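Local atomic coordinates of RNA-dependent RNA polymerase (Farallon virus, PDB entry 6DX5), a protein that carries at its N terminus the viral OTU domain described here, a cysteine protease with deubiquitinase activity, and as a whole probably acts as the viral RNA-directed RNA polymerase. Residues A[2-7]-A[141-146]; A[57-62]-A[134-139]. All blocks are in the same frame, centred on the assembly; numbering follows the deposited sequence.

How the interactions relate
Interactions 1 and 2 lie about 21 Å apart, centre to centre, on opposite sides of the centre of this OTU-like cysteine protease domain. Interaction 1 (2-7 with 141-146) packs the N-terminal arm against a strand within the mixed beta-sheet; interaction 2 (57-62 with 134-139) joins two helices, 53-66 and 126-136. Along the chain the order is 2-7, 57-62, 134-139, 141-146, so the helix contact is nested inside the loop closed by the sheet contact. The two meet in sequence where helix 126-136 gives way to strand 140-145: this short connection leads from the helical part of the domain directly into its sheet.

Interaction 1. Residues A[2-7]-A[141-146]; sequences EDINWQ and VIWNVN
Val141 meets Trp6 near the start of strand 140-145, a strand within the mixed beta-sheet of this OTU-fold domain, while residues 2-6 form the irregular arm leading into strand 7-10, an outermost strand of the sheet within this chain. CG1 of Val141 lies 4.4 Å from CH2 of Trp6 and approaches that ring obliquely. The same methyl also sits over one face of the Trp143 indole, 3.2 Å above its plane and toward the rim, so it is shared by two tryptophans. Two residues on, Trp143 reaches back toward the arm with the far end of its six-membered ring. Its NE1 is bound to Asn167 OD1 on strand 166-171, which ties down the pyrrole end, and Phe26 meets the ring with the planes at about 60°. On the arm, Ile4 CG2 covers one face of the Trp6 indole, offset toward the rim, and Lys156 makes a cation-pi contact with that tryptophan. Val162, from a loop, touches both Ile4 and Trp6. The other branch of Ile4 starts beside its own backbone N (chi1 -56°) and is nearly extended at CD1, which ends at the edge of the Trp143 ring, near its plane, 4.4 Å from CH2.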
ATOM      1  N   GLU A   2     -21.807   5.417 -10.333  1.00101.64           N
ATOM      2  CA  GLU A   2     -22.315   4.357  -9.460  1.00104.15           C
ATOM      3  C   GLU A   2     -21.482   3.063  -9.526  1.00101.10           C
ATOM      4  O   GLU A   2     -21.053   2.548  -8.485  1.00 89.69           O
ATOM      5  CB  GLU A   2     -23.781   4.043  -9.802  1.00113.86           C
ATOM      6  CG  GLU A   2     -24.351   2.771  -9.139  1.00111.37           C
ATOM      7  CD  GLU A   2     -24.460   1.576 -10.102  1.00116.53           C
ATOM      8  OE1 GLU A   2     -25.107   1.714 -11.170  1.00120.58           O
ATOM      9  OE2 GLU A   2     -23.900   0.497  -9.781  1.00117.02           O
ATOM     10  N   ASP A   3     -21.272   2.540 -10.743  1.00109.18           N
ATOM     11  CA  ASP A   3     -20.579   1.266 -10.954  1.00104.79           C
ATOM     12  C   ASP A   3     -19.075   1.505 -11.060  1.00 92.78           C
ATOM     13  O   ASP A   3     -18.602   2.161 -11.996  1.00 98.48           O
ATOM     14  CB  ASP A   3     -21.092   0.555 -12.209  1.00120.07           C
ATOM     15  CG  ASP A   3     -22.109  -0.552 -11.899  1.00123.12           C
ATOM     16  OD1 ASP A   3     -22.601  -0.622 -10.745  1.00115.69           O
ATOM     17  OD2 ASP A   3     -22.407  -1.351 -12.821  1.00126.99           O
ATOM     18  N   ILE A   4     -18.340   0.967 -10.099  1.00 77.97           N
ATOM     19  CA  ILE A   4     -16.896   1.121  -9.988  1.00 73.90           C
ATOM     20  C   ILE A   4     -16.229  -0.175 -10.427  1.00 74.40           C
ATOM     21  O   ILE A   4     -16.690  -1.266 -10.068  1.00 70.92           O
ATOM     22  CB  ILE A   4     -16.507   1.464  -8.536  1.00 60.59           C
ATOM     23  CG1 ILE A   4     -17.252   2.720  -8.056  1.00 59.53           C
ATOM     24  CG2 ILE A   4     -14.988   1.513  -8.365  1.00 51.66           C
ATOM     25  CD1 ILE A   4     -17.481   2.718  -6.558  1.00 51.14           C
ATOM     26  N   ASN A   5     -15.139  -0.069 -11.187  1.00 73.99           N
ATOM     27  CA  ASN A   5     -14.409  -1.259 -11.592  1.00 72.32           C
ATOM     28  C   ASN A   5     -13.205  -1.430 -10.666  1.00 63.49           C
ATOM     29  O   ASN A   5     -12.308  -0.582 -10.605  1.00 60.91           O
ATOM     30  CB  ASN A   5     -14.035  -1.222 -13.077  1.00 88.31           C
ATOM     31  CG  ASN A   5     -12.678  -0.631 -13.338  1.00 95.62           C
ATOM     32  OD1 ASN A   5     -11.674  -1.352 -13.406  1.00 94.03           O
ATOM     33  ND2 ASN A   5     -12.628   0.685 -13.494  1.00100.02           N
ATOM     34  N   TRP A   6     -13.229  -2.511  -9.913  1.00 52.81           N
ATOM     35  CA  TRP A   6     -12.239  -2.824  -8.907  1.00 46.47           C
ATOM     36  C   TRP A   6     -11.164  -3.707  -9.523  1.00 48.77           C
ATOM     37  O   TRP A   6     -11.484  -4.658 -10.243  1.00 59.53           O
ATOM     38  CB  TRP A   6     -12.927  -3.534  -7.742  1.00 46.69           C
ATOM     39  CG  TRP A   6     -13.875  -2.651  -6.992  1.00 44.45           C
ATOM     40  CD1 TRP A   6     -15.258  -2.647  -7.051  1.00 41.71           C
ATOM     41  CD2 TRP A   6     -13.508  -1.625  -6.068  1.00 37.87           C
ATOM     42  NE1 TRP A   6     -15.768  -1.670  -6.218  1.00 39.95           N
ATOM     43  CE2 TRP A   6     -14.723  -1.029  -5.598  1.00 36.00           C
ATOM     44  CE3 TRP A   6     -12.279  -1.162  -5.578  1.00 28.11           C
ATOM     45  CZ2 TRP A   6     -14.734   0.017  -4.673  1.00 35.28           C
ATOM     46  CZ3 TRP A   6     -12.284  -0.103  -4.686  1.00 30.64           C
ATOM     47  CH2 TRP A   6     -13.513   0.489  -4.244  1.00 33.32           C
ATOM     48  N   GLN A   7      -9.899  -3.375  -9.269  1.00 55.75           N
ATOM     49  CA  GLN A   7      -8.762  -4.170  -9.720  1.00 60.86           C
ATOM     50  C   GLN A   7      -8.222  -4.961  -8.542  1.00 57.08           C
ATOM     51  O   GLN A   7      -7.992  -4.384  -7.469  1.00 49.26           O
ATOM     52  CB  GLN A   7      -7.651  -3.287 -10.296  1.00 68.13           C
ATOM     53  CG  GLN A   7      -8.072  -2.477 -11.521  1.00 82.48           C
ATOM     54  CD  GLN A   7      -8.404  -3.361 -12.726  1.00 95.98           C
ATOM     55  OE1 GLN A   7      -7.520  -4.008 -13.318  1.00 97.19           O
ATOM     56  NE2 GLN A   7      -9.694  -3.406 -13.085  1.00100.79           N
ATOM     57  N   VAL A 141     -14.201  -0.468   2.993  1.00 20.54           N
ATOM     58  CA  VAL A 141     -13.689   0.406   1.950  1.00 22.81           C
ATOM     59  C   VAL A 141     -12.975   1.568   2.615  1.00 24.91           C
ATOM     60  O   VAL A 141     -13.532   2.195   3.510  1.00 21.82           O
ATOM     61  CB  VAL A 141     -14.824   0.912   1.051  1.00 27.94           C
ATOM     62  CG1 VAL A 141     -14.270   1.722  -0.037  1.00 20.85           C
ATOM     63  CG2 VAL A 141     -15.633  -0.288   0.512  1.00 25.48           C
ATOM     64  N   ILE A 142     -11.740   1.851   2.188  1.00 26.55           N
ATOM     65  CA  ILE A 142     -10.950   2.956   2.725  1.00 28.31           C
ATOM     66  C   ILE A 142     -10.837   4.001   1.624  1.00 24.65           C
ATOM     67  O   ILE A 142     -10.236   3.746   0.577  1.00 20.46           O
ATOM     68  CB  ILE A 142      -9.549   2.530   3.174  1.00 31.72           C
ATOM     69  CG1 ILE A 142      -9.576   1.284   4.074  1.00 34.02           C
ATOM     70  CG2 ILE A 142      -8.862   3.725   3.872  1.00 22.05           C
ATOM     71  CD1 ILE A 142     -10.030   1.566   5.428  1.00 38.92           C
ATOM     72  N   TRP A 143     -11.404   5.175   1.842  1.00 20.45           N
ATOM     73  CA  TRP A 143     -11.337   6.254   0.863  1.00 18.48           C
ATOM     74  C   TRP A 143     -10.268   7.238   1.334  1.00 18.56           C
ATOM     75  O   TRP A 143     -10.418   7.862   2.390  1.00 19.26           O
ATOM     76  CB  TRP A 143     -12.690   6.975   0.722  1.00 18.95           C
ATOM     77  CG  TRP A 143     -13.861   6.133   0.347  1.00 23.07           C
ATOM     78  CD1 TRP A 143     -14.619   5.366   1.187  1.00 23.59           C
ATOM     79  CD2 TRP A 143     -14.375   5.921  -0.977  1.00 20.63           C
ATOM     80  NE1 TRP A 143     -15.595   4.712   0.473  1.00 23.86           N
ATOM     81  CE2 TRP A 143     -15.462   5.031  -0.857  1.00 21.60           C
ATOM     82  CE3 TRP A 143     -14.030   6.411  -2.246  1.00 24.27           C
ATOM     83  CZ2 TRP A 143     -16.212   4.592  -1.969  1.00 38.15           C
ATOM     84  CZ3 TRP A 143     -14.793   5.994  -3.359  1.00 28.98           C
ATOM     85  CH2 TRP A 143     -15.844   5.067  -3.209  1.00 31.45           C
ATOM     86  N   ASN A 144      -9.200   7.372   0.572  1.00 22.88           N
ATOM     87  CA  ASN A 144      -8.159   8.320   0.916  1.00 20.34           C
ATOM     88  C   ASN A 144      -8.502   9.647   0.253  1.00 27.49           C
ATOM     89  O   ASN A 144      -8.594   9.725  -0.981  1.00 24.58           O
ATOM     90  CB  ASN A 144      -6.791   7.809   0.445  1.00 25.06           C
ATOM     91  CG  ASN A 144      -6.472   6.427   0.988  1.00 30.96           C
ATOM     92  OD1 ASN A 144      -6.510   5.427   0.250  1.00 35.66           O
ATOM     93  ND2 ASN A 144      -6.247   6.348   2.277  1.00 28.94           N
ATOM     94  N   VAL A 145      -8.625  10.697   1.041  1.00 28.72           N
ATOM     95  CA  VAL A 145      -9.057  11.967   0.492  1.00 23.26           C
ATOM     96  C   VAL A 145      -8.050  13.057   0.819  1.00 34.22           C
ATOM     97  O   VAL A 145      -7.228  12.937   1.736  1.00 31.36           O
ATOM     98  CB  VAL A 145     -10.429  12.336   1.032  1.00 24.52           C
ATOM     99  CG1 VAL A 145     -11.426  11.248   0.691  1.00 21.43           C
ATOM    100  CG2 VAL A 145     -10.300  12.597   2.547  1.00 27.76           C
ATOM    101  N   ASN A 146      -8.130  14.155   0.058  1.00 28.48           N
ATOM    102  CA  ASN A 146      -7.297  15.288   0.408  1.00 37.87           C
ATOM    103  C   ASN A 146      -8.101  16.130   1.388  1.00 39.02           C
ATOM    104  O   ASN A 146      -9.150  15.702   1.887  1.00 29.72           O
ATOM    105  CB  ASN A 146      -6.843  16.047  -0.837  1.00 53.91           C
ATOM    106  CG  ASN A 146      -7.985  16.494  -1.651  1.00 69.82           C
ATOM    107  OD1 ASN A 146      -9.126  16.325  -1.238  1.00 68.09           O
ATOM    108  ND2 ASN A 146      -7.716  17.055  -2.826  1.00 83.29           N
TER

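Interaction 2. Residues A[57-62]-A[134-139]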
ATOM      1  N   LYS A  57     -10.643  -3.735  18.198  1.00 18.80           N
ATOM      2  CA  LYS A  57      -9.226  -4.000  18.255  1.00 19.70           C
ATOM      3  C   LYS A  57      -8.972  -5.462  18.670  1.00 27.82           C
ATOM      4  O   LYS A  57      -8.159  -6.161  18.053  1.00 23.41           O
ATOM      5  CB  LYS A  57      -8.570  -3.046  19.241  1.00 20.21           C
ATOM      6  CG  LYS A  57      -7.037  -3.223  19.350  1.00 19.28           C
ATOM      7  CD  LYS A  57      -6.393  -2.057  20.185  1.00 21.22           C
ATOM      8  CE  LYS A  57      -4.843  -2.281  20.265  1.00 24.78           C
ATOM      9  NZ  LYS A  57      -4.068  -1.367  21.174  1.00 25.61           N
ATOM     10  N   GLY A  58      -9.636  -5.911  19.747  1.00 24.85           N
ATOM     11  CA  GLY A  58      -9.476  -7.285  20.220  1.00 24.16           C
ATOM     12  C   GLY A  58      -9.846  -8.296  19.142  1.00 25.31           C
ATOM     13  O   GLY A  58      -9.217  -9.343  19.018  1.00 24.49           O
ATOM     14  N   THR A  59     -10.845  -7.971  18.314  1.00 23.35           N
ATOM     15  CA  THR A  59     -11.213  -8.852  17.215  1.00 20.18           C
ATOM     16  C   THR A  59     -10.080  -8.969  16.214  1.00 23.78           C
ATOM     17  O   THR A  59      -9.699 -10.077  15.819  1.00 29.19           O
ATOM     18  CB  THR A  59     -12.490  -8.340  16.570  1.00 22.36           C
ATOM     19  OG1 THR A  59     -13.497  -8.322  17.592  1.00 29.47           O
ATOM     20  CG2 THR A  59     -12.938  -9.237  15.372  1.00 18.90           C
ATOM     21  N   ALA A  60      -9.490  -7.837  15.846  1.00 22.11           N
ATOM     22  CA  ALA A  60      -8.432  -7.836  14.855  1.00 18.55           C
ATOM     23  C   ALA A  60      -7.233  -8.615  15.354  1.00 18.72           C
ATOM     24  O   ALA A  60      -6.726  -9.493  14.655  1.00 23.70           O
ATOM     25  CB  ALA A  60      -8.027  -6.395  14.508  1.00 16.55           C
ATOM     26  N   LEU A  61      -6.810  -8.364  16.590  1.00 22.13           N
ATOM     27  CA  LEU A  61      -5.613  -9.031  17.100  1.00 24.60           C
ATOM     28  C   LEU A  61      -5.873 -10.518  17.374  1.00 28.08           C
ATOM     29  O   LEU A  61      -4.975 -11.363  17.177  1.00 23.67           O
ATOM     30  CB  LEU A  61      -5.121  -8.349  18.367  1.00 27.50           C
ATOM     31  CG  LEU A  61      -4.219  -7.110  18.242  1.00 32.01           C
ATOM     32  CD1 LEU A  61      -4.687  -6.167  17.170  1.00 34.87           C
ATOM     33  CD2 LEU A  61      -4.169  -6.375  19.582  1.00 31.79           C
ATOM     34  N   GLY A  62      -7.067 -10.873  17.852  1.00 23.64           N
ATOM     35  CA  GLY A  62      -7.340 -12.296  18.070  1.00 27.97           C
ATOM     36  C   GLY A  62      -7.346 -13.049  16.750  1.00 30.11           C
ATOM     37  O   GLY A  62      -6.824 -14.158  16.648  1.00 28.29           O
ATOM     38  N   SER A 134     -11.690 -10.159   7.032  1.00 24.98           N
ATOM     39  CA  SER A 134     -11.709 -11.615   7.060  1.00 27.45           C
ATOM     40  C   SER A 134     -12.344 -12.129   8.343  1.00 27.40           C
ATOM     41  O   SER A 134     -13.136 -13.075   8.312  1.00 30.19           O
ATOM     42  CB  SER A 134     -10.291 -12.165   6.916  1.00 25.11           C
ATOM     43  OG  SER A 134      -9.734 -11.783   5.671  1.00 37.14           O
ATOM     44  N   ALA A 135     -11.971 -11.555   9.494  1.00 27.30           N
ATOM     45  CA  ALA A 135     -12.520 -12.067  10.754  1.00 25.22           C
ATOM     46  C   ALA A 135     -14.038 -12.006  10.737  1.00 24.20           C
ATOM     47  O   ALA A 135     -14.700 -12.946  11.159  1.00 29.57           O
ATOM     48  CB  ALA A 135     -11.998 -11.249  11.949  1.00 26.19           C
ATOM     49  N   LEU A 136     -14.619 -10.891  10.269  1.00 27.50           N
ATOM     50  CA  LEU A 136     -16.071 -10.721  10.395  1.00 27.79           C
ATOM     51  C   LEU A 136     -16.805 -11.041   9.106  1.00 28.00           C
ATOM     52  O   LEU A 136     -18.023 -10.937   9.082  1.00 26.08           O
ATOM     53  CB  LEU A 136     -16.428  -9.295  10.831  1.00 21.54           C
ATOM     54  CG  LEU A 136     -15.735  -8.881  12.116  1.00 24.55           C
ATOM     55  CD1 LEU A 136     -15.766  -7.361  12.310  1.00 19.81           C
ATOM     56  CD2 LEU A 136     -16.421  -9.612  13.284  1.00 22.16           C
ATOM     57  N   ASN A 137     -16.095 -11.424   8.035  1.00 23.28           N
ATOM     58  CA  ASN A 137     -16.708 -11.689   6.720  1.00 29.97           C
ATOM     59  C   ASN A 137     -17.467 -10.469   6.176  1.00 28.11           C
ATOM     60  O   ASN A 137     -18.616 -10.576   5.762  1.00 28.70           O
ATOM     61  CB  ASN A 137     -17.641 -12.911   6.785  1.00 31.16           C
ATOM     62  CG  ASN A 137     -18.071 -13.360   5.418  1.00 41.31           C
ATOM     63  OD1 ASN A 137     -17.364 -13.109   4.417  1.00 49.42           O
ATOM     64  ND2 ASN A 137     -19.215 -14.030   5.342  1.00 42.98           N
ATOM     65  N   VAL A 138     -16.836  -9.293   6.216  1.00 30.02           N
ATOM     66  CA  VAL A 138     -17.451  -8.066   5.719  1.00 29.69           C
ATOM     67  C   VAL A 138     -16.479  -7.416   4.760  1.00 33.08           C
ATOM     68  O   VAL A 138     -15.318  -7.823   4.647  1.00 27.55           O
ATOM     69  CB  VAL A 138     -17.827  -7.052   6.816  1.00 23.43           C
ATOM     70  CG1 VAL A 138     -18.850  -7.623   7.728  1.00 20.59           C
ATOM     71  CG2 VAL A 138     -16.572  -6.548   7.602  1.00 19.10           C
ATOM     72  N   THR A 139     -16.982  -6.393   4.064  1.00 23.97           N
ATOM     73  CA  THR A 139     -16.186  -5.565   3.186  1.00 23.33           C
ATOM     74  C   THR A 139     -15.942  -4.205   3.833  1.00 25.12           C
ATOM     75  O   THR A 139     -16.889  -3.535   4.293  1.00 26.93           O
ATOM     76  CB  THR A 139     -16.891  -5.431   1.846  1.00 26.00           C
ATOM     77  OG1 THR A 139     -16.997  -6.746   1.298  1.00 29.57           O
ATOM     78  CG2 THR A 139     -16.083  -4.560   0.880  1.00 24.20           C
TER
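Thr59 of helix 53-66 meets Ala135 and Leu136 at the C-terminal end of helix 126-136, a small helix-to-helix contact at the surface of the OTU-like protease domain. Thr59 carries the contact through its methyl and supplies about half of the 97 Å² buried between the two segments, both sides summed. Its chi1 of -59° sets CG2 anti to the backbone N and puts it on the partner helix, while OG1, beside that nitrogen, can reach back into its own helix. CG2 lies 4.1 Å from Ala135 CB and equally 4.1 Å from Leu136 CD2, so one methyl touches two consecutive residues of the partner. OG1 is hydrogen-bonded to Thr55 O one turn earlier, and the polar end of the threonine is thereby satisfied without help from 134-139. The side chains of Thr59 and Leu136 cross at about a right angle, and CD2 is the leucine branch that meets the threonine methyl. Next on the helix, Ala60 packs on Glu128 and Leu132 of helix 126-136; Tyr63, just past the segment, touches Ser134 and Ala135. Helix 126-136 ends in a Schellman motif with Asn137, of positive phi, as its C-prime residue. Val138 N pairs with Ala133 O in this closure. A weak bond of 3.4 Å joins Asn137 N to Ser134 O. Helix 37-47 packs against Leu136 through Phe42 and Phe46, while the chain beyond Val138 runs into strand 140-145 of the sheet.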